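PDB 3K4I: uncharacterized protein from Pseudomonas syringae pv. tomato, which is of unknown function but belongs to the RraA-like, aldolase-related family and here carries magnesium ions in an assembly of three chains. Local coordinates for residues T98-D102 with I103-F107; Q80-S83 with G84-I87; S46-P49 with G50-C53; F141-A145 with K146-Q150. All coordinates share one frame; numbering follows the deposited sequence.

In the fold
All four contacts are local turns or caps in one RraA-like domain, yet their settings differ. Interaction 1, where helix 102-110 starts, is the buried one and mixes indole packing with a metal ligand. It touches interaction 2, the turn leading into strand 85-90, through Trp100 and Ile87, and interaction 4 through Thr98 and Gln143. Interactions 2 and 3 are both type II turns with a hydroxyl bonded to a turn carbonyl, part buried and part at the surface; interaction 2 adds an apolar valine-isoleucine contact, while interaction 3 uses water. Interactions 1 and 4 both meet the second subunit, through magnesium and packing in interaction 1, through salt bridges, a hydrogen bond and packing in interaction 4.

Interaction 1: T98-D102 with I103-F107; sequences TVWGD and IMTHF. With MG (magnesium ion), chain H.
Met104, a selenomethionine, packs against one face of the indole of Trp100: its CB sits 3.6 Å from the centroid of the six-membered ring, almost exactly on the ring normal, a CH-pi contact. The chain then bends at chi3 (85°), which brings CE back to within 3.6 Å of Trp100 CE3, while SE stays oblique to the ring as a Met-aromatic partner. Next along the helix, Thr105 OG1 takes a weak bond from Trp100 NE1 and gives its own proton to Gly101 O at 2.8 Å, coming from above the carbonyl plane. Thr105 N reaches the same oxygen at 3.0 Å within that plane; this bond opens the helical pattern, and the straight one from His106 N to Asp102 O, 2.8 Å, continues it. Asp102 divides its carboxylate: OD1 receives a weak bond from Ile103 N, and OD2 binds magnesium at 2.1 Å. Four waters and Glu200 of the second subunit complete six ligands, so the metal joins two chains. Behind this first shell, Asp124 accepts from Asp102 N, and Ile204 of the second subunit packs on Asp102 and His106. This is a helix N-terminus with Gly101 at the N-cap, set beside an intersubunit magnesium site.

Interaction 2: Q80-S83 with G84-I87; sequences QVPS and GSVI
With chi1 at -64°, Ser85 keeps OG beside its own backbone N, and the two donors therefore reach Pro82 O together, while Val81, with CG1 swung anti to its N (chi1 -178°), lays that methyl against Ser85 CB. The serine hydroxyl makes the shorter bond, 2.7 Å from OG to Pro82 O. Ser85 N follows at 3.2 Å from the same oxygen. Both donors are tilted out of the carbonyl plane toward the same face. The backbone bond closes a type II beta turn from Pro82 to Ser85, with Ser83 and Gly84 at its corners; Gly84 takes the corner of positive phi. On the Val81 side of the turn the packing is close: Val81 CG1 lies 3.4 Å from Ser85 CB, tighter than an ordinary carbon contact, and 3.9 Å from Ile87 CG1, whose side chain crosses the valine at about a right angle. Phe58 of strand 53-63 touches Val81, Pro82 and Ser85. The chemistry is thus two-sided: the buried serine hydroxyl spends its proton inside the turn, which probably helps a buried polar group sit against Val81 and Phe58 where strand 85-90 begins.

Interaction 3: S46-P49 with G50-C53; sequences SQVP and GTRC
Thr51 folds back over the turn onto Val48. Its CB comes first, 3.6 Å from Val48 O, and there the side chain forks. One branch, OG1, lies between the backbone N and the carbonyl carbon (chi1 56°) and donates to Val48 O at 2.7 Å, in the carbonyl plane and on a lone pair. The same OG1 accepts a proton from water 5 at 2.6 Å, and it is therefore engaged both as donor and as acceptor. The other branch, CG2, turns to the valine side chain and meets Val48 CG1 at 3.5 Å, the two side chains crossing obliquely. Val48, Pro49, Gly50 and Thr51 form a type II beta turn in the connection between strands 45-46 and 53-63, with Gly50 at the corner of positive phi. The backbone closure of the turn, Thr51 N to Val48 O, is a weak bond of 3.4 Å, and the hydroxyl makes a much shorter link across the same gap. On the inner side, two waters bridge the chain to Ser46. Water 5 accepts from Val48 N at 3.0 Å and also bonds Ser46 OG, while water 6 donates to Thr51 O at 2.7 Å and bonds Ser46 OG too. The serine hydroxyl is 4.0 Å from Thr51 OG1, and water 5 links the pair. Beyond the turn, Asn132 touches both Val48 and Thr51, and Val128 and Ile129 of helix 125-130 pack on the valine.

Interaction 4: F141-A145 with K146-Q150; sequences FMQSA and KNRTQ
Ala145 O is gripped by two backbone donors, Arg148 N at 2.7 Å and Thr149 N at 2.9 Å; the first stands above the carbonyl plane and the second lies in it. One residue earlier, Ser144 holds the chain at two points. Its OG, anti to the backbone N (chi1 171°), accepts from Lys146 N at 2.9 Å, and its carbonyl O takes Arg148 NH1 at 3.1 Å, close to the plane of the guanidinium. That bond fixes one edge of the arginine, while Gln143 lies over a face: Gln143 CB sits above the centre of the group, and the amide stacks on it with the planes 29° apart. Gln143 NE2 is 3.3 Å from Arg148 NE, but both are donors, so this is stacking alone. The amide finds its partners outside, OE1 on the backbone N of Gly40 of the second subunit and NE2, weakly, on Asp96 O. Salt bridges from Arg148 NH2 to Asp33 and Asp38 of that subunit fix its position and pair the guanidinium charge across the interface. Ala145 CB and Thr149 CG2 pack at 3.6 Å. An ST turn at Ser144 thus runs into a beta turn from Ala145 to Arg148, in a loop at the subunit interface.

Interaction 1: T98-D102 with I103-F107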
loop_
_atom_site.group_PDB
_atom_site.type_symbol
_atom_site.label_atom_id
_atom_site.label_comp_id
_atom_site.label_asym_id
_atom_site.label_seq_id
_atom_site.Cartn_x
_atom_site.Cartn_y
_atom_site.Cartn_z
ATOM N N THR C 98 -3.513 -17.434 0.933
ATOM C CA THR C 98 -4.639 -16.512 0.688
ATOM C C THR C 98 -5.982 -17.202 0.899
ATOM O O THR C 98 -6.109 -18.424 0.724
ATOM C CB THR C 98 -4.568 -15.951 -0.728
ATOM O OG1 THR C 98 -4.554 -17.035 -1.661
ATOM C CG2 THR C 98 -3.294 -15.124 -0.903
ATOM N N VAL C 99 -6.982 -16.421 1.293
ATOM C CA VAL C 99 -8.306 -16.958 1.576
ATOM C C VAL C 99 -9.372 -16.181 0.794
ATOM O O VAL C 99 -10.533 -16.120 1.212
ATOM C CB VAL C 99 -8.647 -17.013 3.099
ATOM C CG1 VAL C 99 -7.775 -18.056 3.840
ATOM C CG2 VAL C 99 -8.543 -15.662 3.751
ATOM N N TRP C 100 -8.973 -15.620 -0.345
ATOM C CA TRP C 100 -9.940 -14.960 -1.276
ATOM C C TRP C 100 -9.261 -14.850 -2.638
ATOM O O TRP C 100 -8.059 -14.565 -2.711
ATOM C CB TRP C 100 -10.297 -13.570 -0.798
ATOM C CG TRP C 100 -11.475 -12.982 -1.551
ATOM C CD1 TRP C 100 -11.429 -12.136 -2.619
ATOM C CD2 TRP C 100 -12.852 -13.239 -1.286
ATOM N NE1 TRP C 100 -12.728 -11.826 -3.042
ATOM C CE2 TRP C 100 -13.610 -12.493 -2.237
ATOM C CE3 TRP C 100 -13.525 -14.013 -0.318
ATOM C CZ2 TRP C 100 -15.018 -12.526 -2.275
ATOM C CZ3 TRP C 100 -14.919 -14.072 -0.356
ATOM C CH2 TRP C 100 -15.659 -13.300 -1.329
ATOM N N GLY C 101 -10.003 -15.089 -3.713
ATOM C CA GLY C 101 -9.428 -14.948 -5.051
ATOM C C GLY C 101 -10.525 -14.729 -6.076
ATOM O O GLY C 101 -11.622 -14.304 -5.705
ATOM N N ASP C 102 -10.228 -15.041 -7.331
ATOM C CA ASP C 102 -11.118 -14.682 -8.453
ATOM C C ASP C 102 -12.486 -15.341 -8.421
ATOM O O ASP C 102 -13.510 -14.661 -8.645
ATOM C CB ASP C 102 -10.436 -14.869 -9.825
ATOM C CG ASP C 102 -9.855 -16.278 -10.056
ATOM O OD1 ASP C 102 -10.092 -17.257 -9.300
ATOM O OD2 ASP C 102 -9.126 -16.403 -11.069
ATOM N N ILE C 103 -12.510 -16.654 -8.180
ATOM C CA ILE C 103 -13.770 -17.403 -8.126
ATOM C C ILE C 103 -14.717 -16.788 -7.094
ATOM O O ILE C 103 -15.886 -16.462 -7.410
ATOM C CB ILE C 103 -13.523 -18.895 -7.870
ATOM C CG1 ILE C 103 -12.864 -19.559 -9.095
ATOM C CG2 ILE C 103 -14.812 -19.626 -7.552
ATOM C CD1 ILE C 103 -12.372 -21.001 -8.814
HETATM N N MSE C 104 -14.193 -16.575 -5.890
HETATM C CA MSE C 104 -14.985 -16.014 -4.803
HETATM C C MSE C 104 -15.438 -14.587 -5.136
HETATM O O MSE C 104 -16.574 -14.218 -4.846
HETATM C CB MSE C 104 -14.222 -16.101 -3.484
HETATM C CG MSE C 104 -13.947 -17.544 -3.152
HETATM SE SE MSE C 104 -12.618 -17.784 -1.788
HETATM C CE MSE C 104 -13.830 -17.608 -0.354
ATOM N N THR C 105 -14.546 -13.803 -5.752
ATOM C CA THR C 105 -14.892 -12.446 -6.197
ATOM C C THR C 105 -16.034 -12.458 -7.206
ATOM O O THR C 105 -16.984 -11.731 -7.043
ATOM C CB THR C 105 -13.706 -11.765 -6.871
ATOM O OG1 THR C 105 -12.619 -11.678 -5.938
ATOM C CG2 THR C 105 -14.072 -10.395 -7.366
ATOM N N HIS C 106 -15.921 -13.278 -8.246
ATOM C CA HIS C 106 -17.013 -13.402 -9.205
ATOM C C HIS C 106 -18.285 -13.889 -8.539
ATOM O O HIS C 106 -19.380 -13.426 -8.871
ATOM C CB HIS C 106 -16.635 -14.279 -10.408
ATOM C CG HIS C 106 -15.614 -13.644 -11.298
ATOM N ND1 HIS C 106 -15.916 -12.595 -12.139
ATOM C CD2 HIS C 106 -14.292 -13.888 -11.459
ATOM C CE1 HIS C 106 -14.823 -12.225 -12.787
ATOM N NE2 HIS C 106 -13.822 -12.988 -12.385
ATOM N N PHE C 107 -18.150 -14.846 -7.634
ATOM C CA PHE C 107 -19.330 -15.327 -6.908
ATOM C C PHE C 107 -20.000 -14.192 -6.121
ATOM O O PHE C 107 -21.239 -13.999 -6.218
ATOM C CB PHE C 107 -18.982 -16.482 -5.972
ATOM C CG PHE C 107 -20.192 -17.079 -5.314
ATOM C CD1 PHE C 107 -20.822 -18.177 -5.889
ATOM C CD2 PHE C 107 -20.737 -16.504 -4.173
ATOM C CE1 PHE C 107 -21.983 -18.717 -5.325
ATOM C CE2 PHE C 107 -21.894 -17.034 -3.592
ATOM C CZ PHE C 107 -22.493 -18.156 -4.143
HETATM MG MG MG H . -7.536 -17.639 -11.487
HETATM O O HOH W 1 -7.126 -17.915 -9.542
HETATM O O HOH W 2 -6.360 -15.969 -11.523
HETATM O O HOH W 3 -5.879 -18.626 -12.017
HETATM O O HOH W 4 -7.865 -17.519 -13.493
#

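Interaction 2: Q80-S83 with G84-I87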
loop_
_atom_site.group_PDB
_atom_site.type_symbol
_atom_site.label_atom_id
_atom_site.label_comp_id
_atom_site.label_asym_id
_atom_site.label_seq_id
_atom_site.Cartn_x
_atom_site.Cartn_y
_atom_site.Cartn_z
ATOM N N GLN C 80 -23.422 -20.333 1.285
ATOM C CA GLN C 80 -24.239 -20.099 2.477
ATOM C C GLN C 80 -24.471 -18.614 2.797
ATOM O O GLN C 80 -25.315 -18.295 3.630
ATOM C CB GLN C 80 -23.564 -20.755 3.697
ATOM C CG GLN C 80 -23.176 -22.204 3.499
ATOM C CD GLN C 80 -23.047 -22.958 4.818
ATOM O OE1 GLN C 80 -23.367 -24.159 4.893
ATOM N NE2 GLN C 80 -22.647 -22.259 5.875
ATOM N N VAL C 81 -23.691 -17.722 2.175
ATOM C CA VAL C 81 -23.625 -16.323 2.575
ATOM C C VAL C 81 -24.833 -15.551 2.012
ATOM O O VAL C 81 -25.046 -15.567 0.812
ATOM C CB VAL C 81 -22.308 -15.674 2.081
ATOM C CG1 VAL C 81 -22.193 -14.219 2.531
ATOM C CG2 VAL C 81 -21.077 -16.498 2.532
ATOM N N PRO C 82 -25.628 -14.920 2.891
ATOM C CA PRO C 82 -26.800 -14.185 2.429
ATOM C C PRO C 82 -26.440 -12.922 1.657
ATOM O O PRO C 82 -25.426 -12.276 1.915
ATOM C CB PRO C 82 -27.538 -13.825 3.726
ATOM C CG PRO C 82 -26.994 -14.719 4.758
ATOM C CD PRO C 82 -25.603 -15.049 4.360
ATOM N N SER C 83 -27.311 -12.551 0.722
ATOM C CA SER C 83 -27.248 -11.248 0.086
ATOM C C SER C 83 -27.204 -10.123 1.136
ATOM O O SER C 83 -27.953 -10.156 2.107
ATOM C CB SER C 83 -28.478 -11.087 -0.828
ATOM O OG SER C 83 -28.474 -9.828 -1.468
ATOM N N GLY C 84 -26.287 -9.166 0.955
ATOM C CA GLY C 84 -26.165 -8.009 1.835
ATOM C C GLY C 84 -25.089 -8.207 2.874
ATOM O O GLY C 84 -24.853 -7.314 3.701
ATOM N N SER C 85 -24.436 -9.367 2.807
ATOM C CA SER C 85 -23.351 -9.676 3.755
ATOM C C SER C 85 -22.063 -8.992 3.389
ATOM O O SER C 85 -21.778 -8.786 2.212
ATOM C CB SER C 85 -23.081 -11.168 3.777
ATOM O OG SER C 85 -24.199 -11.883 4.261
ATOM N N VAL C 86 -21.260 -8.675 4.413
ATOM C CA VAL C 86 -19.823 -8.446 4.237
ATOM C C VAL C 86 -19.135 -9.657 4.887
ATOM O O VAL C 86 -19.368 -9.912 6.037
ATOM C CB VAL C 86 -19.398 -7.149 4.954
ATOM C CG1 VAL C 86 -17.889 -7.006 5.033
ATOM C CG2 VAL C 86 -20.023 -5.913 4.251
ATOM N N ILE C 87 -18.297 -10.381 4.140
ATOM C CA ILE C 87 -17.652 -11.587 4.633
ATOM C C ILE C 87 -16.445 -11.114 5.433
ATOM O O ILE C 87 -15.708 -10.259 4.958
ATOM C CB ILE C 87 -17.211 -12.493 3.453
ATOM C CG1 ILE C 87 -18.436 -13.142 2.790
ATOM C CG2 ILE C 87 -16.177 -13.573 3.968
ATOM C CD1 ILE C 87 -18.181 -13.906 1.429
#

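Interaction 3: S46-P49 with G50-C53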
loop_
_atom_site.group_PDB
_atom_site.type_symbol
_atom_site.label_atom_id
_atom_site.label_comp_id
_atom_site.label_asym_id
_atom_site.label_seq_id
_atom_site.Cartn_x
_atom_site.Cartn_y
_atom_site.Cartn_z
ATOM N N SER C 46 -7.758 -1.152 2.801
ATOM C CA SER C 46 -8.376 -1.163 1.494
ATOM C C SER C 46 -7.354 -1.548 0.395
ATOM O O SER C 46 -6.285 -0.931 0.271
ATOM C CB SER C 46 -8.989 0.204 1.198
ATOM O OG SER C 46 -9.476 0.189 -0.125
ATOM N N GLN C 47 -7.715 -2.569 -0.397
ATOM C CA GLN C 47 -6.882 -3.031 -1.510
ATOM C C GLN C 47 -7.336 -2.542 -2.875
ATOM O O GLN C 47 -6.643 -2.731 -3.871
ATOM C CB GLN C 47 -6.783 -4.566 -1.513
ATOM C CG GLN C 47 -6.149 -5.167 -0.239
ATOM C CD GLN C 47 -4.724 -4.701 0.019
ATOM O OE1 GLN C 47 -3.970 -4.378 -0.915
ATOM N NE2 GLN C 47 -4.355 -4.632 1.284
ATOM N N VAL C 48 -8.527 -1.945 -2.947
ATOM C CA VAL C 48 -9.019 -1.483 -4.233
ATOM C C VAL C 48 -9.344 -0.010 -4.078
ATOM O O VAL C 48 -10.304 0.338 -3.405
ATOM C CB VAL C 48 -10.263 -2.280 -4.725
ATOM C CG1 VAL C 48 -10.766 -1.711 -6.070
ATOM C CG2 VAL C 48 -9.919 -3.765 -4.899
ATOM N N PRO C 49 -8.561 0.865 -4.725
ATOM C CA PRO C 49 -8.821 2.298 -4.569
ATOM C C PRO C 49 -10.259 2.738 -4.943
ATOM O O PRO C 49 -10.842 2.234 -5.907
ATOM C CB PRO C 49 -7.770 2.945 -5.484
ATOM C CG PRO C 49 -6.589 1.951 -5.405
ATOM C CD PRO C 49 -7.254 0.596 -5.368
ATOM N N GLY C 50 -10.827 3.608 -4.122
ATOM C CA GLY C 50 -12.160 4.163 -4.384
ATOM C C GLY C 50 -13.356 3.304 -4.020
ATOM O O GLY C 50 -14.510 3.640 -4.376
ATOM N N THR C 51 -13.109 2.191 -3.341
ATOM C CA THR C 51 -14.210 1.307 -2.939
ATOM C C THR C 51 -14.610 1.495 -1.471
ATOM O O THR C 51 -13.852 2.052 -0.655
ATOM C CB THR C 51 -13.885 -0.178 -3.186
ATOM O OG1 THR C 51 -12.661 -0.538 -2.499
ATOM C CG2 THR C 51 -13.786 -0.450 -4.708
ATOM N N ARG C 52 -15.808 1.032 -1.158
ATOM C CA ARG C 52 -16.322 1.021 0.208
ATOM C C ARG C 52 -17.428 -0.015 0.286
ATOM O O ARG C 52 -17.944 -0.450 -0.731
ATOM C CB ARG C 52 -16.825 2.424 0.623
ATOM C CG ARG C 52 -18.007 2.939 -0.200
ATOM C CD ARG C 52 -18.358 4.386 0.183
ATOM N NE ARG C 52 -18.691 4.571 1.598
ATOM C CZ ARG C 52 -19.833 4.193 2.169
ATOM N NH1 ARG C 52 -20.779 3.600 1.454
ATOM N NH2 ARG C 52 -20.037 4.404 3.465
ATOM N N CYS C 53 -17.751 -0.454 1.485
ATOM C CA CYS C 53 -18.910 -1.334 1.657
ATOM C C CYS C 53 -19.534 -1.164 3.003
ATOM O O CYS C 53 -18.855 -0.832 4.003
ATOM C CB CYS C 53 -18.580 -2.833 1.425
ATOM S SG CYS C 53 -17.249 -3.454 2.491
HETATM O O HOH W 5 -10.934 -1.879 -1.094
HETATM O O HOH W 6 -11.168 2.398 -0.726
#

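Interaction 4: F141-A145 with K146-Q150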
loop_
_atom_site.group_PDB
_atom_site.type_symbol
_atom_site.label_atom_id
_atom_site.label_comp_id
_atom_site.label_asym_id
_atom_site.label_seq_id
_atom_site.Cartn_x
_atom_site.Cartn_y
_atom_site.Cartn_z
ATOM N N PHE C 141 -1.031 -11.691 -1.938
ATOM C CA PHE C 141 -0.151 -12.836 -2.232
ATOM C C PHE C 141 -0.833 -13.734 -3.263
ATOM O O PHE C 141 -1.905 -13.403 -3.729
ATOM C CB PHE C 141 0.198 -13.584 -0.941
ATOM C CG PHE C 141 1.465 -14.403 -1.024
ATOM C CD1 PHE C 141 1.529 -15.661 -0.428
ATOM C CD2 PHE C 141 2.593 -13.920 -1.695
ATOM C CE1 PHE C 141 2.701 -16.434 -0.482
ATOM C CE2 PHE C 141 3.786 -14.692 -1.755
ATOM C CZ PHE C 141 3.829 -15.947 -1.149
HETATM N N MSE C 142 -0.234 -14.863 -3.628
HETATM C CA MSE C 142 -0.828 -15.721 -4.664
HETATM C C MSE C 142 -1.006 -17.185 -4.269
HETATM O O MSE C 142 -1.731 -17.935 -4.938
HETATM C CB MSE C 142 -0.031 -15.610 -5.978
HETATM C CG MSE C 142 1.181 -16.498 -6.075
HETATM SE SE MSE C 142 2.633 -16.090 -4.824
HETATM C CE MSE C 142 3.005 -14.247 -5.437
ATOM N N GLN C 143 -0.344 -17.603 -3.192
ATOM C CA GLN C 143 -0.355 -19.017 -2.802
ATOM C C GLN C 143 -1.706 -19.380 -2.188
ATOM O O GLN C 143 -2.249 -18.645 -1.355
ATOM C CB GLN C 143 0.809 -19.362 -1.860
ATOM C CG GLN C 143 2.179 -19.264 -2.531
ATOM C CD GLN C 143 3.340 -19.671 -1.622
ATOM O OE1 GLN C 143 4.469 -19.766 -2.079
ATOM N NE2 GLN C 143 3.063 -19.904 -0.345
ATOM N N SER C 144 -2.232 -20.501 -2.651
ATOM C CA SER C 144 -3.557 -21.014 -2.318
ATOM C C SER C 144 -3.642 -21.426 -0.859
ATOM O O SER C 144 -2.630 -21.805 -0.269
ATOM C CB SER C 144 -3.824 -22.232 -3.198
ATOM O OG SER C 144 -4.990 -22.930 -2.812
ATOM N N ALA C 145 -4.857 -21.395 -0.302
ATOM C CA ALA C 145 -5.126 -21.982 1.016
ATOM C C ALA C 145 -4.934 -23.502 1.032
ATOM O O ALA C 145 -4.687 -24.084 2.092
ATOM C CB ALA C 145 -6.554 -21.655 1.463
ATOM N N LYS C 146 -5.042 -24.137 -0.138
ATOM C CA LYS C 146 -5.044 -25.596 -0.213
ATOM C C LYS C 146 -3.748 -26.166 0.376
ATOM O O LYS C 146 -2.637 -25.752 0.018
ATOM C CB LYS C 146 -5.303 -26.087 -1.642
ATOM C CG LYS C 146 -5.332 -27.620 -1.772
ATOM C CD LYS C 146 -6.461 -28.103 -2.678
ATOM C CE LYS C 146 -7.826 -27.957 -1.996
ATOM N NZ LYS C 146 -8.852 -28.904 -2.549
ATOM N N ASN C 147 -3.918 -27.070 1.336
ATOM C CA ASN C 147 -2.801 -27.645 2.111
ATOM C C ASN C 147 -2.029 -26.644 2.975
ATOM O O ASN C 147 -0.958 -26.981 3.488
ATOM C CB ASN C 147 -1.814 -28.425 1.209
ATOM C CG ASN C 147 -2.384 -29.743 0.698
ATOM O OD1 ASN C 147 -1.983 -30.230 -0.365
ATOM N ND2 ASN C 147 -3.312 -30.327 1.444
ATOM N N ARG C 148 -2.560 -25.432 3.156
ATOM C CA ARG C 148 -1.899 -24.421 3.983
ATOM C C ARG C 148 -2.742 -24.000 5.176
ATOM O O ARG C 148 -2.249 -23.817 6.290
ATOM C CB ARG C 148 -1.482 -23.203 3.151
ATOM C CG ARG C 148 -0.406 -23.530 2.105
ATOM C CD ARG C 148 0.193 -22.271 1.454
ATOM N NE ARG C 148 1.331 -22.602 0.591
ATOM C CZ ARG C 148 1.213 -22.957 -0.686
ATOM N NH1 ARG C 148 0.019 -23.006 -1.258
ATOM N NH2 ARG C 148 2.290 -23.256 -1.393
ATOM N N THR C 149 -4.032 -23.843 4.929
ATOM C CA THR C 149 -4.983 -23.492 5.978
ATOM C C THR C 149 -6.299 -24.152 5.593
ATOM O O THR C 149 -6.446 -24.556 4.445
ATOM C CB THR C 149 -5.136 -21.953 6.142
ATOM O OG1 THR C 149 -5.833 -21.681 7.364
ATOM C CG2 THR C 149 -5.867 -21.325 4.968
ATOM N N GLN C 150 -7.206 -24.346 6.557
ATOM C CA GLN C 150 -8.484 -24.984 6.278
ATOM C C GLN C 150 -9.613 -24.344 7.071
ATOM O O GLN C 150 -9.393 -23.767 8.136
ATOM C CB GLN C 150 -8.437 -26.497 6.538
ATOM C CG GLN C 150 -8.553 -26.865 7.986
ATOM C CD GLN C 150 -8.509 -28.357 8.257
ATOM O OE1 GLN C 150 -7.865 -29.139 7.526
ATOM N NE2 GLN C 150 -9.154 -28.754 9.346
#